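Local coordinates for Bse634I restriction endonuclease (Geobacillus stearothermophilus, PDB 1KNV), which acts as a type II restriction endonuclease of the PDDEXK clan, probably cleaving DNA at a specific sequence with the aid of divalent metal ions, at residues F79-A84 with V174-F179; I102-V107 with D146-R151; T109-K114 with L140-P145; I150-L155 with W188-A193. All blocks are in the same frame, centred on the assembly; numbering follows the deposited sequence.

Contact 1. Residues F79-A84 with V174-F179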
# COMPACT_ATOMS: atom_id res chain seq x y z
N PHE B 79 -1.50 -41.30 -10.63
CA PHE B 79 -1.09 -40.54 -9.46
C PHE B 79 -2.18 -39.56 -9.05
O PHE B 79 -2.45 -39.38 -7.86
CB PHE B 79 0.19 -39.78 -9.74
CG PHE B 79 0.68 -38.99 -8.58
CD1 PHE B 79 1.15 -39.64 -7.44
CD2 PHE B 79 0.68 -37.60 -8.61
CE1 PHE B 79 1.61 -38.92 -6.35
CE2 PHE B 79 1.13 -36.87 -7.53
CZ PHE B 79 1.60 -37.53 -6.39
N GLU B 80 -2.79 -38.93 -10.04
CA GLU B 80 -3.87 -37.97 -9.82
C GLU B 80 -5.03 -38.65 -9.13
O GLU B 80 -5.65 -38.09 -8.22
CB GLU B 80 -4.33 -37.38 -11.16
CG GLU B 80 -3.47 -36.23 -11.69
CD GLU B 80 -3.61 -36.01 -13.20
OE1 GLU B 80 -4.74 -36.13 -13.71
OE2 GLU B 80 -2.60 -35.71 -13.87
N VAL B 81 -5.35 -39.87 -9.57
CA VAL B 81 -6.44 -40.62 -8.97
C VAL B 81 -6.08 -41.00 -7.53
O VAL B 81 -6.92 -40.91 -6.63
CB VAL B 81 -6.76 -41.91 -9.76
CG1 VAL B 81 -7.82 -42.73 -9.03
CG2 VAL B 81 -7.26 -41.55 -11.15
N MET B 82 -4.83 -41.39 -7.32
CA MET B 82 -4.36 -41.78 -5.98
C MET B 82 -4.46 -40.62 -4.99
O MET B 82 -4.95 -40.80 -3.86
CB MET B 82 -2.92 -42.27 -6.06
CG MET B 82 -2.82 -43.63 -6.73
SD MET B 82 -1.14 -44.20 -6.96
CE MET B 82 -1.47 -45.77 -7.81
N ILE B 83 -4.00 -39.45 -5.41
CA ILE B 83 -4.06 -38.26 -4.59
C ILE B 83 -5.53 -37.96 -4.25
O ILE B 83 -5.89 -37.80 -3.08
CB ILE B 83 -3.45 -37.05 -5.35
CG1 ILE B 83 -1.93 -37.19 -5.38
CG2 ILE B 83 -3.82 -35.74 -4.67
CD1 ILE B 83 -1.30 -37.24 -4.00
N ALA B 84 -6.37 -37.91 -5.28
CA ALA B 84 -7.79 -37.63 -5.10
C ALA B 84 -8.48 -38.60 -4.14
O ALA B 84 -9.22 -38.17 -3.26
CB ALA B 84 -8.49 -37.65 -6.45
N VAL B 174 -16.33 -39.52 -9.49
CA VAL B 174 -16.80 -38.57 -8.49
C VAL B 174 -15.63 -37.82 -7.84
O VAL B 174 -15.73 -36.62 -7.57
CB VAL B 174 -17.61 -39.29 -7.40
CG1 VAL B 174 -17.81 -38.39 -6.20
CG2 VAL B 174 -18.95 -39.69 -7.95
N ALA B 175 -14.53 -38.52 -7.61
CA ALA B 175 -13.36 -37.92 -6.99
C ALA B 175 -12.66 -36.93 -7.93
O ALA B 175 -12.03 -35.97 -7.48
CB ALA B 175 -12.38 -39.01 -6.55
N LEU B 176 -12.78 -37.16 -9.23
CA LEU B 176 -12.12 -36.31 -10.21
C LEU B 176 -12.97 -35.17 -10.77
O LEU B 176 -12.47 -34.36 -11.56
CB LEU B 176 -11.59 -37.17 -11.37
CG LEU B 176 -10.50 -38.20 -11.04
CD1 LEU B 176 -10.15 -38.99 -12.29
CD2 LEU B 176 -9.26 -37.49 -10.49
N THR B 177 -14.24 -35.10 -10.38
CA THR B 177 -15.13 -34.04 -10.87
C THR B 177 -15.80 -33.35 -9.71
O THR B 177 -16.85 -32.73 -9.87
CB THR B 177 -16.25 -34.60 -11.78
OG1 THR B 177 -17.05 -35.54 -11.04
CG2 THR B 177 -15.65 -35.28 -13.00
N LEU B 178 -15.19 -33.44 -8.53
CA LEU B 178 -15.74 -32.83 -7.33
C LEU B 178 -15.85 -31.31 -7.47
O LEU B 178 -16.79 -30.69 -6.98
CB LEU B 178 -14.85 -33.21 -6.14
CG LEU B 178 -15.31 -33.01 -4.71
CD1 LEU B 178 -16.66 -33.68 -4.46
CD2 LEU B 178 -14.25 -33.60 -3.80
N PHE B 179 -14.89 -30.70 -8.16
CA PHE B 179 -14.90 -29.26 -8.35
C PHE B 179 -16.19 -28.76 -9.00
O PHE B 179 -16.58 -27.60 -8.83
CB PHE B 179 -13.69 -28.85 -9.19
CG PHE B 179 -13.59 -29.57 -10.51
CD1 PHE B 179 -14.37 -29.18 -11.59
CD2 PHE B 179 -12.72 -30.64 -10.66
CE1 PHE B 179 -14.28 -29.84 -12.80
CE2 PHE B 179 -12.64 -31.30 -11.87
CZ PHE B 179 -13.42 -30.90 -12.95

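Contact 2. Residues I102-V107 with D146-R151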
# COMPACT_ATOMS: atom_id res chain seq x y z
N ILE B 102 -10.12 -31.00 -2.79
CA ILE B 102 -10.42 -31.32 -4.18
C ILE B 102 -9.27 -31.44 -5.16
O ILE B 102 -8.39 -30.58 -5.21
CB ILE B 102 -11.39 -30.28 -4.75
CG1 ILE B 102 -12.61 -30.17 -3.85
CG2 ILE B 102 -11.76 -30.64 -6.18
CD1 ILE B 102 -13.51 -29.00 -4.19
N LYS B 103 -9.30 -32.49 -5.96
CA LYS B 103 -8.28 -32.72 -6.96
C LYS B 103 -8.66 -31.91 -8.19
O LYS B 103 -9.68 -32.18 -8.82
CB LYS B 103 -8.21 -34.21 -7.31
CG LYS B 103 -6.81 -34.68 -7.63
CD LYS B 103 -6.29 -33.96 -8.83
CE LYS B 103 -4.78 -34.02 -8.92
NZ LYS B 103 -4.38 -33.19 -10.08
N MET B 104 -7.84 -30.93 -8.54
CA MET B 104 -8.13 -30.07 -9.68
C MET B 104 -7.43 -30.46 -10.97
O MET B 104 -6.28 -30.89 -10.96
CB MET B 104 -7.78 -28.62 -9.35
CG MET B 104 -8.55 -28.03 -8.19
SD MET B 104 -10.31 -27.98 -8.52
CE MET B 104 -10.35 -26.92 -9.92
N PRO B 105 -8.12 -30.30 -12.11
CA PRO B 105 -7.59 -30.62 -13.44
C PRO B 105 -6.76 -29.40 -13.86
O PRO B 105 -6.55 -28.50 -13.05
CB PRO B 105 -8.85 -30.76 -14.28
CG PRO B 105 -9.71 -29.69 -13.71
CD PRO B 105 -9.52 -29.85 -12.21
N ASN B 106 -6.31 -29.35 -15.11
CA ASN B 106 -5.52 -28.19 -15.54
C ASN B 106 -6.46 -27.00 -15.79
O ASN B 106 -7.64 -27.18 -16.06
CB ASN B 106 -4.73 -28.52 -16.80
CG ASN B 106 -5.48 -28.16 -18.05
OD1 ASN B 106 -6.54 -28.71 -18.32
ND2 ASN B 106 -4.93 -27.22 -18.83
N VAL B 107 -5.91 -25.79 -15.72
CA VAL B 107 -6.69 -24.57 -15.89
C VAL B 107 -7.55 -24.51 -17.16
O VAL B 107 -8.62 -23.90 -17.17
CB VAL B 107 -5.77 -23.33 -15.83
CG1 VAL B 107 -4.88 -23.27 -17.07
CG2 VAL B 107 -6.60 -22.06 -15.67
N ASP B 146 -2.82 -28.14 -8.14
CA ASP B 146 -3.30 -29.50 -8.36
C ASP B 146 -4.25 -29.95 -7.26
O ASP B 146 -5.08 -30.84 -7.46
CB ASP B 146 -2.11 -30.47 -8.43
CG ASP B 146 -1.17 -30.13 -9.58
OD1 ASP B 146 -1.65 -30.03 -10.74
OD2 ASP B 146 0.03 -29.97 -9.33
N LEU B 147 -4.14 -29.31 -6.11
CA LEU B 147 -4.99 -29.68 -4.99
C LEU B 147 -5.46 -28.44 -4.24
O LEU B 147 -4.67 -27.52 -3.97
CB LEU B 147 -4.16 -30.56 -4.05
CG LEU B 147 -4.72 -31.28 -2.85
CD1 LEU B 147 -5.78 -32.19 -3.38
CD2 LEU B 147 -3.62 -32.04 -2.11
N LEU B 148 -6.75 -28.38 -3.95
CA LEU B 148 -7.35 -27.27 -3.21
C LEU B 148 -7.96 -27.70 -1.87
O LEU B 148 -8.68 -28.70 -1.80
CB LEU B 148 -8.49 -26.64 -3.99
CG LEU B 148 -8.28 -25.78 -5.20
CD1 LEU B 148 -9.62 -25.16 -5.60
CD2 LEU B 148 -7.26 -24.74 -4.83
N ILE B 149 -7.66 -26.97 -0.81
CA ILE B 149 -8.24 -27.25 0.49
C ILE B 149 -9.21 -26.11 0.73
O ILE B 149 -8.81 -24.94 0.77
CB ILE B 149 -7.16 -27.32 1.59
CG1 ILE B 149 -6.27 -28.58 1.40
CG2 ILE B 149 -7.85 -27.42 2.96
CD1 ILE B 149 -5.49 -28.61 0.11
N ILE B 150 -10.48 -26.45 0.78
CA ILE B 150 -11.56 -25.49 0.95
C ILE B 150 -12.28 -25.71 2.27
O ILE B 150 -12.42 -26.85 2.72
CB ILE B 150 -12.59 -25.64 -0.19
CG1 ILE B 150 -11.95 -25.26 -1.52
CG2 ILE B 150 -13.82 -24.80 0.08
CD1 ILE B 150 -12.73 -25.70 -2.70
N ARG B 151 -12.70 -24.64 2.92
CA ARG B 151 -13.41 -24.77 4.17
C ARG B 151 -14.69 -23.94 4.12
O ARG B 151 -14.66 -22.71 4.20
CB ARG B 151 -12.55 -24.31 5.35
CG ARG B 151 -13.20 -24.61 6.69
CD ARG B 151 -12.46 -23.96 7.82
NE ARG B 151 -13.08 -24.31 9.09
CZ ARG B 151 -12.55 -24.01 10.26
NH1 ARG B 151 -11.38 -23.35 10.32
NH2 ARG B 151 -13.16 -24.39 11.38
O HOH W 1 -3.63 -29.37 -12.38

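Contact 3. Residues T109-K114 with L140-P145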
# COMPACT_ATOMS: atom_id res chain seq x y z
N THR B 109 -9.00 -27.08 -18.64
CA THR B 109 -10.13 -27.98 -18.47
C THR B 109 -11.19 -27.30 -17.61
O THR B 109 -12.38 -27.28 -17.96
CB THR B 109 -9.69 -29.27 -17.76
OG1 THR B 109 -8.73 -29.95 -18.58
CG2 THR B 109 -10.88 -30.18 -17.49
N PHE B 110 -10.76 -26.75 -16.49
CA PHE B 110 -11.67 -26.08 -15.57
C PHE B 110 -10.86 -25.13 -14.71
O PHE B 110 -10.18 -25.56 -13.79
CB PHE B 110 -12.36 -27.10 -14.67
CG PHE B 110 -13.42 -26.51 -13.78
CD1 PHE B 110 -14.76 -26.52 -14.16
CD2 PHE B 110 -13.09 -25.95 -12.55
CE1 PHE B 110 -15.74 -25.99 -13.34
CE2 PHE B 110 -14.07 -25.41 -11.72
CZ PHE B 110 -15.39 -25.43 -12.12
N ASP B 111 -10.94 -23.83 -15.03
CA ASP B 111 -10.23 -22.80 -14.27
C ASP B 111 -10.81 -22.82 -12.85
O ASP B 111 -12.00 -22.57 -12.67
CB ASP B 111 -10.48 -21.44 -14.90
CG ASP B 111 -9.79 -20.32 -14.15
OD1 ASP B 111 -9.45 -20.52 -12.97
OD2 ASP B 111 -9.60 -19.24 -14.75
N PHE B 112 -9.96 -23.10 -11.86
CA PHE B 112 -10.40 -23.19 -10.46
C PHE B 112 -11.15 -21.95 -10.00
O PHE B 112 -12.01 -22.03 -9.12
CB PHE B 112 -9.21 -23.45 -9.53
CG PHE B 112 -8.51 -22.19 -9.05
CD1 PHE B 112 -8.85 -21.61 -7.84
CD2 PHE B 112 -7.53 -21.58 -9.83
CE1 PHE B 112 -8.22 -20.43 -7.41
CE2 PHE B 112 -6.91 -20.41 -9.41
CZ PHE B 112 -7.25 -19.83 -8.19
N ARG B 113 -10.83 -20.80 -10.60
CA ARG B 113 -11.47 -19.54 -10.26
C ARG B 113 -12.99 -19.60 -10.41
O ARG B 113 -13.72 -18.83 -9.80
CB ARG B 113 -10.89 -18.41 -11.11
CG ARG B 113 -9.48 -18.07 -10.69
CD ARG B 113 -8.76 -17.24 -11.73
NE ARG B 113 -9.48 -16.01 -12.05
CZ ARG B 113 -9.00 -15.08 -12.86
NH1 ARG B 113 -7.80 -15.24 -13.41
NH2 ARG B 113 -9.70 -13.99 -13.12
N LYS B 114 -13.46 -20.55 -11.21
CA LYS B 114 -14.89 -20.72 -11.42
C LYS B 114 -15.60 -21.28 -10.20
O LYS B 114 -16.82 -21.37 -10.18
CB LYS B 114 -15.11 -21.63 -12.64
CG LYS B 114 -14.69 -20.96 -13.94
CD LYS B 114 -14.44 -21.96 -15.05
CE LYS B 114 -15.71 -22.65 -15.47
NZ LYS B 114 -15.44 -23.66 -16.53
N LEU B 140 -3.71 -10.65 -16.63
CA LEU B 140 -3.75 -11.45 -15.41
C LEU B 140 -3.88 -12.88 -15.89
O LEU B 140 -4.90 -13.26 -16.45
CB LEU B 140 -4.97 -11.10 -14.54
CG LEU B 140 -5.10 -11.98 -13.28
CD1 LEU B 140 -3.89 -11.75 -12.38
CD2 LEU B 140 -6.38 -11.68 -12.53
N ILE B 141 -2.83 -13.67 -15.68
CA ILE B 141 -2.81 -15.06 -16.11
C ILE B 141 -2.63 -15.94 -14.89
O ILE B 141 -1.58 -15.91 -14.26
CB ILE B 141 -1.64 -15.32 -17.08
CG1 ILE B 141 -1.78 -14.44 -18.31
CG2 ILE B 141 -1.60 -16.79 -17.49
CD1 ILE B 141 -0.64 -14.56 -19.28
N THR B 142 -3.65 -16.72 -14.57
CA THR B 142 -3.58 -17.61 -13.42
C THR B 142 -3.57 -19.06 -13.86
O THR B 142 -3.86 -19.37 -15.02
CB THR B 142 -4.78 -17.35 -12.46
OG1 THR B 142 -6.00 -17.54 -13.18
CG2 THR B 142 -4.73 -15.92 -11.91
N SER B 143 -3.22 -19.96 -12.95
CA SER B 143 -3.19 -21.39 -13.25
C SER B 143 -3.90 -22.13 -12.13
O SER B 143 -4.37 -21.52 -11.16
CB SER B 143 -1.74 -21.88 -13.36
OG SER B 143 -1.03 -21.62 -12.17
N ASN B 144 -3.99 -23.45 -12.25
CA ASN B 144 -4.66 -24.29 -11.26
C ASN B 144 -3.74 -25.07 -10.36
O ASN B 144 -2.86 -25.80 -10.83
CB ASN B 144 -5.54 -25.33 -11.95
CG ASN B 144 -6.85 -24.78 -12.39
OD1 ASN B 144 -7.04 -23.57 -12.45
ND2 ASN B 144 -7.77 -25.66 -12.74
N PRO B 145 -3.92 -24.93 -9.04
CA PRO B 145 -3.07 -25.70 -8.13
C PRO B 145 -3.63 -27.11 -8.33
O PRO B 145 -4.81 -27.26 -8.68
CB PRO B 145 -3.41 -25.13 -6.76
CG PRO B 145 -4.80 -24.69 -6.92
CD PRO B 145 -4.81 -24.03 -8.28
O HOH W 2 -6.85 -19.83 -12.66
O HOH W 3 -7.19 -14.21 -15.83

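Contact 4. Residues I150-L155 with W188-A193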
# COMPACT_ATOMS: atom_id res chain seq x y z
N ILE B 150 -10.48 -26.45 0.78
CA ILE B 150 -11.56 -25.49 0.95
C ILE B 150 -12.28 -25.71 2.27
O ILE B 150 -12.42 -26.85 2.72
CB ILE B 150 -12.59 -25.64 -0.19
CG1 ILE B 150 -11.95 -25.26 -1.52
CG2 ILE B 150 -13.82 -24.80 0.08
CD1 ILE B 150 -12.73 -25.70 -2.70
N ARG B 151 -12.70 -24.64 2.92
CA ARG B 151 -13.41 -24.77 4.17
C ARG B 151 -14.69 -23.94 4.12
O ARG B 151 -14.66 -22.71 4.20
CB ARG B 151 -12.55 -24.31 5.35
CG ARG B 151 -13.20 -24.61 6.69
CD ARG B 151 -12.46 -23.96 7.82
NE ARG B 151 -13.08 -24.31 9.09
CZ ARG B 151 -12.55 -24.01 10.26
NH1 ARG B 151 -11.38 -23.35 10.32
NH2 ARG B 151 -13.16 -24.39 11.38
N GLN B 152 -15.82 -24.62 3.96
CA GLN B 152 -17.12 -23.96 3.89
C GLN B 152 -18.17 -25.04 4.16
O GLN B 152 -18.53 -25.81 3.27
CB GLN B 152 -17.32 -23.33 2.50
CG GLN B 152 -18.52 -22.38 2.41
CD GLN B 152 -18.58 -21.64 1.09
OE1 GLN B 152 -19.58 -21.69 0.37
NE2 GLN B 152 -17.50 -20.95 0.76
N LYS B 153 -18.64 -25.11 5.39
CA LYS B 153 -19.60 -26.12 5.79
C LYS B 153 -20.76 -26.37 4.84
O LYS B 153 -21.10 -27.51 4.56
CB LYS B 153 -20.15 -25.82 7.18
CG LYS B 153 -21.02 -26.94 7.73
CD LYS B 153 -21.44 -26.71 9.16
CE LYS B 153 -22.34 -27.85 9.64
NZ LYS B 153 -22.83 -27.66 11.04
N ASP B 154 -21.37 -25.30 4.34
CA ASP B 154 -22.52 -25.45 3.46
C ASP B 154 -22.24 -26.14 2.12
O ASP B 154 -23.16 -26.36 1.35
CB ASP B 154 -23.18 -24.09 3.22
CG ASP B 154 -22.40 -23.22 2.26
OD1 ASP B 154 -21.33 -23.64 1.78
OD2 ASP B 154 -22.86 -22.09 1.97
N LEU B 155 -20.98 -26.47 1.85
CA LEU B 155 -20.64 -27.14 0.59
C LEU B 155 -20.63 -28.66 0.74
O LEU B 155 -20.54 -29.39 -0.25
CB LEU B 155 -19.25 -26.70 0.12
CG LEU B 155 -19.05 -25.25 -0.29
CD1 LEU B 155 -17.61 -25.05 -0.74
CD2 LEU B 155 -19.99 -24.91 -1.42
N TRP B 188 -14.73 -16.33 -1.46
CA TRP B 188 -13.30 -16.16 -1.70
C TRP B 188 -12.41 -16.56 -0.53
O TRP B 188 -11.36 -17.16 -0.75
CB TRP B 188 -13.01 -14.72 -2.10
CG TRP B 188 -13.00 -13.79 -0.95
CD1 TRP B 188 -14.07 -13.23 -0.33
CD2 TRP B 188 -11.84 -13.31 -0.26
NE1 TRP B 188 -13.66 -12.43 0.72
CE2 TRP B 188 -12.29 -12.47 0.78
CE3 TRP B 188 -10.46 -13.52 -0.41
CZ2 TRP B 188 -11.41 -11.83 1.65
CZ3 TRP B 188 -9.59 -12.89 0.46
CH2 TRP B 188 -10.07 -12.06 1.47
N ASP B 189 -12.81 -16.22 0.69
CA ASP B 189 -11.98 -16.56 1.85
C ASP B 189 -12.22 -17.97 2.38
O ASP B 189 -11.80 -18.31 3.49
CB ASP B 189 -12.18 -15.54 2.97
CG ASP B 189 -13.61 -15.45 3.44
OD1 ASP B 189 -13.80 -14.92 4.55
OD2 ASP B 189 -14.53 -15.89 2.72
N SER B 190 -12.86 -18.80 1.56
CA SER B 190 -13.13 -20.17 1.96
C SER B 190 -11.99 -21.12 1.57
O SER B 190 -11.93 -22.23 2.05
CB SER B 190 -14.45 -20.67 1.36
OG SER B 190 -15.56 -20.12 2.06
N LEU B 191 -11.09 -20.68 0.70
CA LEU B 191 -9.95 -21.50 0.28
C LEU B 191 -8.94 -21.34 1.39
O LEU B 191 -8.74 -20.26 1.86
CB LEU B 191 -9.23 -20.94 -0.87
CG LEU B 191 -10.22 -20.47 -1.87
CD1 LEU B 191 -9.44 -19.78 -2.79
CD2 LEU B 191 -10.87 -21.57 -2.54
N VAL B 192 -8.31 -22.40 1.79
CA VAL B 192 -7.35 -22.23 2.81
C VAL B 192 -6.01 -22.49 2.23
O VAL B 192 -5.08 -21.79 2.57
CB VAL B 192 -7.72 -23.03 4.06
CG1 VAL B 192 -8.93 -22.30 4.69
CG2 VAL B 192 -8.08 -24.43 3.75
N ALA B 193 -5.97 -23.32 1.19
CA ALA B 193 -4.70 -23.61 0.58
C ALA B 193 -4.78 -24.29 -0.78
O ALA B 193 -5.81 -24.86 -1.16
CB ALA B 193 -3.87 -24.43 1.53

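Contact 1. Residues F79-A84 with V174-F179
A84 and A175 bring two helices together methyl to methyl: A84 CB lies 4.1 Å from A175 CB, and the backbones close to 5.9 Å between A84 CA and A175 CA. A84 CB also rests on the carbonyl of A175, with A175 O at 4.1 Å, so the same methyl touches both the A175 side chain and its carbonyl. L176 adds a forked grip. Its CG stands anti to the carbonyl carbon (chi1 -64°), and the two branches part from there, CD2 touching A84 CB at 4.1 Å and CD1 meeting V81 CG2 at 4.0 Å, the leucine and valine side chains crossing at about a right angle. Here helix 169-176 packs, through A175 and L176, against the middle of helix 68-93, which in turn lies against strand 99-103 of the central sheet in this PDDEXK-clan protein; F27 of helix 26-33 adds an apolar wall to both V81 and L176. Toward E80 the contact is looser and partly exposed. L176 CD2 comes only to 4.3 Å from E80 O, a carbonyl already taken by A84 N within the helix. The E80 side chain leaves the leucine and lies by K103, about 6 Å from the side chain of L197, a calcium-site residue.

Contact 2. Residues I102-V107 with D146-R151
I102 and L148 form an antiparallel hydrogen-bonded pair, closed by I102 N to L148 O at 2.9 Å and L148 N to I102 O at 3.0 Å. K103 and L147 follow as the non-hydrogen-bonded pair. Beyond the strand end the ladder gains one more rung: M104 N gives a bond to D146 O of 3.0 Å. On one face of the sheet apolar side chains join across the strands, with I102 CD1 on I150 CD1 at 3.7 Å and M104 CG on L148 CG at 3.8 Å. M104 CG, anti to the carbonyl carbon (chi1 -61°), is set against L148 in this way, and the bend at chi2 brings SD near L148 CD1.

On the opposite face K103 runs alongside D146, pointing the same way. A bend at chi2 (-62°) lays K103 CE 3.5 Å from D146 O. The ammonium beyond it swings round to the methionine carbonyl, K103 NZ donating to M104 O at 3.1 Å. K103 NZ and D146 OD1 stay beyond salt-bridge range, and a water lies 2.7 Å from D146 OD1. D146 belongs to a calcium site of this protein, empty in this chain, and its other oxygen, OD2, is held by L197 N of the same site; P145 and D146 are consistent with the PD of the clan's motif. D146 and L147 both face V195, a classic beta bulge. Strand 147-151 lies between strands 99-103 and 191-198, while helix 68-93 covers K103 and L147 through E80, A84 and S87.

Contact 3. Residues T109-K114 with L140-P145
T142 OG1 is gripped by the R113 guanidinium and by a water: R113 NH1 meets it at 2.9 Å, in the plane of the guanidinium and at its edge. That water also donates to D111 OD1, at 2.7 Å, linking the aspartate to the threonine. A second water joins R113 NH1 (2.7 Å) to L140 O (2.6 Å), while R113 NH2 forms a salt bridge with E128 of helix 118-131, so the guanidinium is fixed from several directions. D111 OD1 in addition takes R113 N at 2.8 Å from above the carboxylate plane, an Asx turn leading into the 3-10 segment that begins at F112.

This is loop-on-loop packing. The segment after strand 99-103 meets the one that leads into strand 147-151, right up to D146 of the metal site. N144 pins the two through both ends of its amide: ND2 donates to F110 O at 2.6 Å in the amide plane, and OD1 takes a nearly straight bond (178°) from F112 N at 3.0 Å. ND2 has a further partner in P105 O. A leucine at N144 would probably leave F110 O, F112 N and P105 O without these mates and loosen this end of the loop pair. The F112 ring lies between R113 CG over one face and P145 CD, 4.0 Å from F112 CD2, over the other. Its chi1 of 88°, with CG between the backbone N and carbonyl carbon, carries the ring toward N144, whose OD1 lies at its edge, the ring and amide planes 78° apart.

Contact 4. Residues I150-L155 with W188-A193
R151 N donates to S190 O at 2.7 Å, and next to it I150 and L191 form an antiparallel non-hydrogen-bonded pair. The same S190 carbonyl receives a CA-H...O contact from I150 CA at 3.5 Å, so one oxygen meets two consecutive residues, the second of these contacts only weak. Strand 147-151 finishes here beside the start of strand 191-198, in the mixed sheet of the PDDEXK-type core. A little further in, V192 and A193 both face I149, a classic beta bulge.

On the face shared by I150 and L191 the two side chains lie alongside each other and point the same way, I150 CG1 touching L191 CD2 at 4.0 Å. I150 CG2 lies 3.7 Å from S190 O. L191 is backed from beyond the contact by F116.

Past the strand end, the stem of Q152 lies over the serine, with Q152 CB 3.7 Å from S190 OG. CG is placed anti to the backbone N (chi1 -168°), and the chain then runs on extended across the hydroxyl. Cutting Q152 back to an alanine would keep the CB contact but would probably lose the rest of the stem lying along the S190 hydroxyl, leaving that side of the serine less closely packed. The turn at 153-155 is closed by L155 N on Q152 O at 2.9 Å. The R151 side chain heads away in an extended run to its exposed guanidinium, and only its root packs here, R151 CB lying 4.2 Å from V192 CG1.

From the N terminus, helix 68-93 supplies the first half of contact 1, strand 99-103 then opens contact 2, and the loop after it opens contact 3. Contact 3 closes first, when 140-145 returns past helix 118-131; contact 2 closes directly afterwards on strand 147-151, so contact 3 is nested in contact 2 and both in contact 1. Contact 4 starts on that same strand, sharing I150 and R151 with contact 2, and crosses contact 1, whose second half at 174-179 comes before 188-193. Contacts 2 and 4 zip three neighbouring strands together, contact 1 joins two helices beside them, and F179 packs on both M104 and F110.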